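PDB 3SUM: cerato-platanin-like protein from Moniliophthora perniciosa, which is of unknown function but belongs to the cerato-platanins, small cysteine-bridged fungal proteins with a double-psi beta-barrel fold. Local coordinates for residues 9-21 and 38-52. Sequence-based numbering, arbitrary orientation.
Sequences DKFQNDTLSISEF and PTKLGEVLNFPHFVA
Ser17 and Lys40 meet in a single backbone bridge, flanked by the bonds from Ile18 N to Thr39 O (3.0 Å) and from Leu41 N to Leu16 O (2.8 Å), while Gly42 N donates to Asp14 O just beyond it. Glycine suits this last position, since a CB there would collide with CB of Asp14. Lys40 bends at its last torsion (chi4 -77°), which brings NZ back to Thr15 O at 2.9 Å. Leu41 is buried next to these polar links, its CB directed toward residues 9-21. With CG anti to the backbone N (chi1 -172°), the branch is carried to Phe21, where CD1 lies over one ring face, 3.9 Å from the centroid, and CD2 touches the CZ corner while also meeting Lys10 O. Replacing Phe21 with an alanine would probably open a gap beside the two Leu41 methyls and leave that leucine freer to turn. In this double-psi beta-barrel protein the loop after strand 4-7 packs mainly on the loop leading into strand 50-52, whose residues Phe50 and Ala52 meet Phe11; the Phe11 ring sets its CZ against CB of Ala52 at 3.5 Å. Ala52 N lies over one face of that ring and CB of Lys10 over the other, and the Lys10 ammonium group forms a salt bridge with Asp79. Phe47, held between Gly42 CA on one face and Pro48 CB on the other, touches CB of Asp14 with CZ (3.5 Å) and receives Gln12 O near its ring plane. Pro48, preceded by a cis peptide, also places CB 3.7 Å from CB of Gln12; a water joins Pro48 O to Gln12 OE1, which accepts from Asp92 N as well. Next to the bridge, Ile18 CG2 packs on Val44 CG2 at 3.9 Å, and helix 24-28 touches both through Leu27.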
ATOM      1  N   ASP A   9      10.891  -5.030   1.934  1.00 15.67           N
ATOM      2  CA  ASP A   9      11.502  -3.832   2.434  1.00 15.04           C
ATOM      3  C   ASP A   9      11.469  -2.702   1.441  1.00 15.07           C
ATOM      4  O   ASP A   9      11.417  -1.534   1.839  1.00 15.14           O
ATOM      5  CB  ASP A   9      12.972  -4.180   2.744  1.00 17.96           C
ATOM      6  CG  ASP A   9      13.732  -3.013   3.377  1.00 19.89           C
ATOM      7  OD1 ASP A   9      13.537  -2.828   4.604  1.00 25.32           O
ATOM      8  OD2 ASP A   9      14.516  -2.339   2.653  1.00 21.25           O
ATOM      9  N   LYS A  10      11.433  -3.017   0.130  1.00 14.74           N
ATOM     10  CA  LYS A  10      11.379  -1.960  -0.885  1.00 13.72           C
ATOM     11  C   LYS A  10      10.338  -0.881  -0.572  1.00 13.16           C
ATOM     12  O   LYS A  10      10.538   0.312  -0.762  1.00 13.48           O
ATOM     13  CB  LYS A  10      11.007  -2.571  -2.284  1.00 13.95           C
ATOM     14  CG  LYS A  10      11.002  -1.507  -3.369  1.00 15.09           C
ATOM     15  CD  LYS A  10      10.726  -2.188  -4.778  1.00 18.68           C
ATOM     16  CE  LYS A  10      10.756  -1.197  -5.948  1.00 21.33           C
ATOM     17  NZ  LYS A  10      10.238  -1.780  -7.328  1.00 20.38           N
ATOM     18  N   PHE A  11       9.156  -1.322  -0.159  1.00 13.69           N
ATOM     19  CA  PHE A  11       8.018  -0.408   0.002  1.00 14.06           C
ATOM     20  C   PHE A  11       8.055   0.400   1.296  1.00 14.61           C
ATOM     21  O   PHE A  11       7.161   1.194   1.555  1.00 14.68           O
ATOM     22  CB  PHE A  11       6.769  -1.234  -0.160  1.00 12.61           C
ATOM     23  CG  PHE A  11       6.812  -1.946  -1.458  1.00 14.01           C
ATOM     24  CD1 PHE A  11       6.837  -1.207  -2.644  1.00 15.37           C
ATOM     25  CD2 PHE A  11       6.895  -3.332  -1.509  1.00 15.68           C
ATOM     26  CE1 PHE A  11       6.954  -1.878  -3.914  1.00 16.57           C
ATOM     27  CE2 PHE A  11       7.002  -4.007  -2.736  1.00 14.76           C
ATOM     28  CZ  PHE A  11       7.011  -3.279  -3.958  1.00 14.57           C
ATOM     29  N   GLN A  12       9.100   0.218   2.075  1.00 13.52           N
ATOM     30  CA  GLN A  12       9.271   1.188   3.169  1.00 13.64           C
ATOM     31  C   GLN A  12      10.664   1.774   3.124  1.00 14.56           C
ATOM     32  O   GLN A  12      11.195   2.277   4.157  1.00 14.97           O
ATOM     33  CB  GLN A  12       8.961   0.576   4.543  1.00 13.06           C
ATOM     34  CG  GLN A  12       9.788  -0.585   4.952  1.00 12.44           C
ATOM     35  CD  GLN A  12       9.369  -1.074   6.282  1.00 15.51           C
ATOM     36  OE1 GLN A  12       8.171  -1.172   6.558  1.00 13.27           O
ATOM     37  NE2 GLN A  12      10.355  -1.306   7.183  1.00 13.26           N
ATOM     38  N   ASN A  13      11.229   1.717   1.937  1.00 14.58           N
ATOM     39  CA  ASN A  13      12.539   2.336   1.715  1.00 15.30           C
ATOM     40  C   ASN A  13      12.361   3.751   1.255  1.00 15.11           C
ATOM     41  O   ASN A  13      12.221   3.997   0.064  1.00 15.02           O
ATOM     42  CB  ASN A  13      13.358   1.523   0.723  1.00 14.77           C
ATOM     43  CG  ASN A  13      14.811   2.023   0.616  1.00 16.75           C
ATOM     44  OD1 ASN A  13      15.136   3.166   1.004  1.00 17.65           O
ATOM     45  ND2 ASN A  13      15.697   1.157   0.103  1.00 15.49           N
ATOM     46  N   ASP A  14      12.416   4.689   2.223  1.00 14.07           N
ATOM     47  CA  ASP A  14      12.119   6.071   2.007  1.00 15.22           C
ATOM     48  C   ASP A  14      13.082   6.650   1.001  1.00 15.01           C
ATOM     49  O   ASP A  14      12.731   7.623   0.316  1.00 15.40           O
ATOM     50  CB  ASP A  14      12.168   6.872   3.297  1.00 15.06           C
ATOM     51  CG  ASP A  14      13.431   6.633   4.071  1.00 19.71           C
ATOM     52  OD1 ASP A  14      14.298   7.513   4.035  1.00 21.07           O
ATOM     53  OD2 ASP A  14      13.573   5.542   4.669  1.00 22.78           O
ATOM     54  N   THR A  15      14.235   6.017   0.835  1.00 13.35           N
ATOM     55  CA  THR A  15      15.311   6.648   0.041  1.00 14.59           C
ATOM     56  C   THR A  15      15.233   6.378  -1.414  1.00 16.90           C
ATOM     57  O   THR A  15      15.952   7.025  -2.228  1.00 17.06           O
ATOM     58  CB  THR A  15      16.705   6.231   0.514  1.00 15.77           C
ATOM     59  OG1 THR A  15      16.981   4.852   0.117  1.00 17.79           O
ATOM     60  CG2 THR A  15      16.764   6.369   2.029  1.00 19.64           C
ATOM     61  N   LEU A  16      14.364   5.445  -1.794  1.00 13.78           N
ATOM     62  CA  LEU A  16      14.304   5.091  -3.189  1.00 13.66           C
ATOM     63  C   LEU A  16      13.672   6.129  -4.067  1.00 14.71           C
ATOM     64  O   LEU A  16      12.551   6.603  -3.822  1.00 14.88           O
ATOM     65  CB  LEU A  16      13.536   3.770  -3.390  1.00 12.68           C
ATOM     66  CG  LEU A  16      14.234   2.534  -2.817  1.00 14.29           C
ATOM     67  CD1 LEU A  16      13.398   1.302  -2.983  1.00 12.55           C
ATOM     68  CD2 LEU A  16      15.631   2.272  -3.472  1.00 19.87           C
ATOM     69  N   SER A  17      14.312   6.354  -5.204  1.00 15.27           N
ATOM     70  CA  SER A  17      13.707   7.218  -6.192  1.00 14.58           C
ATOM     71  C   SER A  17      12.338   6.661  -6.595  1.00 13.44           C
ATOM     72  O   SER A  17      12.167   5.434  -6.746  1.00 15.86           O
ATOM     73  CB  SER A  17      14.627   7.297  -7.439  1.00 14.08           C
ATOM     74  OG  SER A  17      13.872   7.905  -8.487  1.00 18.43           O
ATOM     75  N   ILE A  18      11.368   7.548  -6.802  1.00 13.05           N
ATOM     76  CA  ILE A  18      10.056   7.076  -7.261  1.00 14.13           C
ATOM     77  C   ILE A  18      10.160   6.410  -8.653  1.00 13.75           C
ATOM     78  O   ILE A  18       9.289   5.662  -9.023  1.00 14.47           O
ATOM     79  CB  ILE A  18       8.983   8.219  -7.267  1.00 13.13           C
ATOM     80  CG1 ILE A  18       9.399   9.403  -8.159  1.00 13.23           C
ATOM     81  CG2 ILE A  18       8.614   8.677  -5.812  1.00 14.77           C
ATOM     82  CD1 ILE A  18       8.160  10.302  -8.496  1.00 15.58           C
ATOM     83  N   SER A  19      11.265   6.631  -9.366  1.00 15.02           N
ATOM     84  CA  SER A  19      11.483   6.024 -10.694  1.00 15.89           C
ATOM     85  C   SER A  19      11.597   4.510 -10.580  1.00 17.14           C
ATOM     86  O   SER A  19      11.399   3.776 -11.554  1.00 16.68           O
ATOM     87  CB  SER A  19      12.756   6.588 -11.301  1.00 16.45           C
ATOM     88  OG  SER A  19      13.881   5.919 -10.689  1.00 19.31           O
ATOM     89  N   GLU A  20      11.915   4.016  -9.383  1.00 15.79           N
ATOM     90  CA  GLU A  20      12.097   2.613  -9.182  1.00 15.94           C
ATOM     91  C   GLU A  20      10.807   1.785  -9.067  1.00 15.93           C
ATOM     92  O   GLU A  20      10.875   0.575  -8.931  1.00 16.59           O
ATOM     93  CB  GLU A  20      12.925   2.388  -7.917  1.00 18.19           C
ATOM     94  CG  GLU A  20      14.317   3.016  -7.995  1.00 20.88           C
ATOM     95  CD  GLU A  20      15.321   2.093  -8.687  1.00 32.34           C
ATOM     96  OE1 GLU A  20      14.990   0.917  -9.025  1.00 38.01           O
ATOM     97  OE2 GLU A  20      16.451   2.540  -8.918  1.00 37.85           O
ATOM     98  N   PHE A  21       9.657   2.425  -9.243  1.00 15.55           N
ATOM     99  CA  PHE A  21       8.353   1.819  -8.997  1.00 14.26           C
ATOM    100  C   PHE A  21       7.574   1.977 -10.260  1.00 14.66           C
ATOM    101  O   PHE A  21       7.680   2.998 -10.932  1.00 16.10           O
ATOM    102  CB  PHE A  21       7.653   2.630  -7.895  1.00 13.97           C
ATOM    103  CG  PHE A  21       8.400   2.573  -6.601  1.00 15.17           C
ATOM    104  CD1 PHE A  21       8.189   1.540  -5.718  1.00 14.51           C
ATOM    105  CD2 PHE A  21       9.439   3.481  -6.355  1.00 15.33           C
ATOM    106  CE1 PHE A  21       8.935   1.429  -4.555  1.00 16.54           C
ATOM    107  CE2 PHE A  21      10.191   3.385  -5.175  1.00 17.21           C
ATOM    108  CZ  PHE A  21       9.973   2.366  -4.286  1.00 15.06           C
ATOM    109  N   PRO A  38       7.173  14.468  -5.487  1.00 24.51           N
ATOM    110  CA  PRO A  38       8.117  13.771  -4.676  1.00 22.13           C
ATOM    111  C   PRO A  38       9.259  13.270  -5.566  1.00 21.76           C
ATOM    112  O   PRO A  38       9.049  12.984  -6.765  1.00 21.87           O
ATOM    113  CB  PRO A  38       7.328  12.563  -4.153  1.00 23.60           C
ATOM    114  CG  PRO A  38       5.952  12.679  -4.624  1.00 24.35           C
ATOM    115  CD  PRO A  38       5.785  14.067  -5.232  1.00 22.16           C
ATOM    116  N   THR A  39      10.461  13.175  -5.034  1.00 19.86           N
ATOM    117  CA  THR A  39      11.514  12.505  -5.815  1.00 18.63           C
ATOM    118  C   THR A  39      11.769  11.111  -5.235  1.00 17.46           C
ATOM    119  O   THR A  39      12.342  10.237  -5.894  1.00 16.85           O
ATOM    120  CB  THR A  39      12.840  13.279  -5.799  1.00 20.81           C
ATOM    121  OG1 THR A  39      13.268  13.465  -4.426  1.00 18.20           O
ATOM    122  CG2 THR A  39      12.686  14.670  -6.538  1.00 22.92           C
ATOM    123  N   LYS A  40      11.365  10.915  -3.983  1.00 16.17           N
ATOM    124  CA  LYS A  40      11.647   9.662  -3.282  1.00 15.40           C
ATOM    125  C   LYS A  40      10.385   9.083  -2.687  1.00 14.05           C
ATOM    126  O   LYS A  40       9.419   9.834  -2.397  1.00 14.52           O
ATOM    127  CB  LYS A  40      12.636   9.971  -2.145  1.00 18.06           C
ATOM    128  CG  LYS A  40      14.053  10.128  -2.762  1.00 23.99           C
ATOM    129  CD  LYS A  40      14.915  10.870  -1.807  1.00 30.69           C
ATOM    130  CE  LYS A  40      16.267  11.044  -2.493  1.00 36.87           C
ATOM    131  NZ  LYS A  40      16.960   9.713  -2.390  1.00 38.86           N
ATOM    132  N   LEU A  41      10.412   7.770  -2.452  1.00 12.03           N
ATOM    133  CA  LEU A  41       9.214   7.082  -1.979  1.00 12.62           C
ATOM    134  C   LEU A  41       8.793   7.644  -0.641  1.00 12.99           C
ATOM    135  O   LEU A  41       7.610   7.697  -0.339  1.00 11.99           O
ATOM    136  CB  LEU A  41       9.501   5.566  -1.797  1.00 12.24           C
ATOM    137  CG  LEU A  41       8.253   4.752  -1.499  1.00 11.35           C
ATOM    138  CD1 LEU A  41       7.445   4.652  -2.787  1.00 16.37           C
ATOM    139  CD2 LEU A  41       8.793   3.351  -1.036  1.00 12.48           C
ATOM    140  N   GLY A  42       9.769   8.041   0.168  1.00 13.66           N
ATOM    141  CA  GLY A  42       9.494   8.537   1.539  1.00 15.12           C
ATOM    142  C   GLY A  42       8.640   9.801   1.572  1.00 15.88           C
ATOM    143  O   GLY A  42       8.073  10.140   2.593  1.00 16.57           O
ATOM    144  N   GLU A  43       8.585  10.521   0.463  1.00 15.70           N
ATOM    145  CA  GLU A  43       7.840  11.775   0.410  1.00 14.09           C
ATOM    146  C   GLU A  43       6.421  11.607  -0.041  1.00 14.83           C
ATOM    147  O   GLU A  43       5.648  12.554  -0.064  1.00 14.55           O
ATOM    148  CB  GLU A  43       8.524  12.777  -0.512  1.00 14.74           C
ATOM    149  CG  GLU A  43       9.982  13.038  -0.130  1.00 18.02           C
ATOM    150  CD  GLU A  43      10.723  13.738  -1.269  1.00 22.52           C
ATOM    151  OE1 GLU A  43      10.621  13.323  -2.442  1.00 22.58           O
ATOM    152  OE2 GLU A  43      11.416  14.694  -0.969  1.00 25.09           O
ATOM    153  N   VAL A  44       6.081  10.399  -0.496  1.00 14.54           N
ATOM    154  CA  VAL A  44       4.763  10.221  -1.078  1.00 12.93           C
ATOM    155  C   VAL A  44       3.742  10.088   0.041  1.00 13.08           C
ATOM    156  O   VAL A  44       3.988   9.426   1.064  1.00 13.31           O
ATOM    157  CB  VAL A  44       4.776   8.921  -1.957  1.00 11.27           C
ATOM    158  CG1 VAL A  44       3.378   8.651  -2.501  1.00 10.78           C
ATOM    159  CG2 VAL A  44       5.780   9.048  -3.092  1.00 13.47           C
ATOM    160  N   LEU A  45       2.602  10.705  -0.117  1.00 11.74           N
ATOM    161  CA  LEU A  45       1.504  10.516   0.840  1.00 12.88           C
ATOM    162  C   LEU A  45       1.191   9.085   1.207  1.00 12.63           C
ATOM    163  O   LEU A  45       1.098   8.214   0.315  1.00 11.37           O
ATOM    164  CB  LEU A  45       0.230  11.162   0.263  1.00 13.04           C
ATOM    165  CG  LEU A  45       0.275  12.674   0.115  1.00 13.32           C
ATOM    166  CD1 LEU A  45      -0.830  13.135  -0.769  1.00 17.69           C
ATOM    167  CD2 LEU A  45       0.068  13.346   1.567  1.00 15.88           C
ATOM    168  N   ASN A  46       1.051   8.822   2.511  1.00  9.57           N
ATOM    169  CA  ASN A  46       0.771   7.525   3.085  1.00 11.42           C
ATOM    170  C   ASN A  46       1.938   6.565   3.204  1.00 11.63           C
ATOM    171  O   ASN A  46       1.731   5.421   3.541  1.00 14.12           O
ATOM    172  CB  ASN A  46      -0.380   6.783   2.287  1.00 11.39           C
ATOM    173  CG  ASN A  46      -1.139   5.796   3.133  1.00 13.36           C
ATOM    174  OD1 ASN A  46      -1.287   5.991   4.394  1.00 14.08           O
ATOM    175  ND2 ASN A  46      -1.593   4.702   2.503  1.00 12.17           N
ATOM    176  N   PHE A  47       3.155   7.028   2.966  1.00 10.64           N
ATOM    177  CA  PHE A  47       4.312   6.259   3.148  1.00 12.10           C
ATOM    178  C   PHE A  47       4.345   5.932   4.663  1.00 12.34           C
ATOM    179  O   PHE A  47       4.135   6.814   5.447  1.00 13.14           O
ATOM    180  CB  PHE A  47       5.564   7.130   2.834  1.00 11.48           C
ATOM    181  CG  PHE A  47       6.876   6.428   3.197  1.00 14.31           C
ATOM    182  CD1 PHE A  47       7.448   5.515   2.330  1.00 11.05           C
ATOM    183  CD2 PHE A  47       7.440   6.593   4.452  1.00 14.98           C
ATOM    184  CE1 PHE A  47       8.652   4.869   2.655  1.00 12.58           C
ATOM    185  CE2 PHE A  47       8.588   5.976   4.794  1.00 17.54           C
ATOM    186  CZ  PHE A  47       9.217   5.099   3.927  1.00 12.11           C
ATOM    187  N   PRO A  48       4.611   4.705   5.038  1.00 12.92           N
ATOM    188  CA  PRO A  48       5.029   3.590   4.192  1.00 11.71           C
ATOM    189  C   PRO A  48       3.951   2.510   4.132  1.00 12.26           C
ATOM    190  O   PRO A  48       4.244   1.310   4.135  1.00 14.07           O
ATOM    191  CB  PRO A  48       6.263   3.113   4.919  1.00 12.05           C
ATOM    192  CG  PRO A  48       5.818   3.153   6.430  1.00 12.93           C
ATOM    193  CD  PRO A  48       4.933   4.429   6.483  1.00 14.43           C
ATOM    194  N   HIS A  49       2.689   2.920   4.030  1.00 10.89           N
ATOM    195  CA  HIS A  49       1.635   1.930   3.909  1.00 11.38           C
ATOM    196  C   HIS A  49       1.402   1.720   2.433  1.00 10.43           C
ATOM    197  O   HIS A  49       0.385   2.128   1.932  1.00 12.29           O
ATOM    198  CB  HIS A  49       0.384   2.502   4.606  1.00 10.66           C
ATOM    199  CG  HIS A  49       0.414   2.160   6.055  1.00 15.90           C
ATOM    200  ND1 HIS A  49      -0.719   1.962   6.822  1.00 22.60           N
ATOM    201  CD2 HIS A  49       1.471   1.843   6.850  1.00 19.14           C
ATOM    202  CE1 HIS A  49      -0.363   1.573   8.038  1.00 21.92           C
ATOM    203  NE2 HIS A  49       0.959   1.510   8.093  1.00 22.29           N
ATOM    204  N   PHE A  50       2.413   1.129   1.806  1.00 11.34           N
ATOM    205  CA  PHE A  50       2.502   1.052   0.365  1.00 10.46           C
ATOM    206  C   PHE A  50       2.552  -0.392  -0.080  1.00  9.65           C
ATOM    207  O   PHE A  50       3.130  -1.212   0.567  1.00 10.92           O
ATOM    208  CB  PHE A  50       3.801   1.716  -0.093  1.00  8.84           C
ATOM    209  CG  PHE A  50       3.766   3.211  -0.085  1.00  9.77           C
ATOM    210  CD1 PHE A  50       2.568   3.892   0.069  1.00  7.23           C
ATOM    211  CD2 PHE A  50       4.943   3.932  -0.220  1.00 11.08           C
ATOM    212  CE1 PHE A  50       2.549   5.313   0.066  1.00 12.22           C
ATOM    213  CE2 PHE A  50       4.953   5.340  -0.241  1.00  9.42           C
ATOM    214  CZ  PHE A  50       3.736   6.022  -0.121  1.00 10.73           C
ATOM    215  N   VAL A  51       1.985  -0.669  -1.271  1.00 10.37           N
ATOM    216  CA  VAL A  51       1.992  -1.991  -1.760  1.00  9.73           C
ATOM    217  C   VAL A  51       2.247  -1.969  -3.259  1.00 10.58           C
ATOM    218  O   VAL A  51       1.993  -0.985  -3.937  1.00 11.57           O
ATOM    219  CB  VAL A  51       0.618  -2.742  -1.575  1.00 10.39           C
ATOM    220  CG1 VAL A  51       0.298  -3.038  -0.062  1.00 10.72           C
ATOM    221  CG2 VAL A  51      -0.526  -1.924  -2.193  1.00  8.37           C
ATOM    222  N   ALA A  52       2.827  -3.057  -3.727  1.00 10.61           N
ATOM    223  CA  ALA A  52       2.757  -3.363  -5.171  1.00 10.04           C
ATOM    224  C   ALA A  52       1.538  -4.182  -5.362  1.00  9.78           C
ATOM    225  O   ALA A  52       1.199  -4.980  -4.524  1.00 12.16           O
ATOM    226  CB  ALA A  52       4.004  -4.187  -5.581  1.00  9.92           C
TER
HETATM  227  O   HOH W   1       5.599  -0.626   5.831  1.00 12.74           O
HETATM  228  O   HOH W   2      13.513  10.568  -8.007  1.00 24.48           O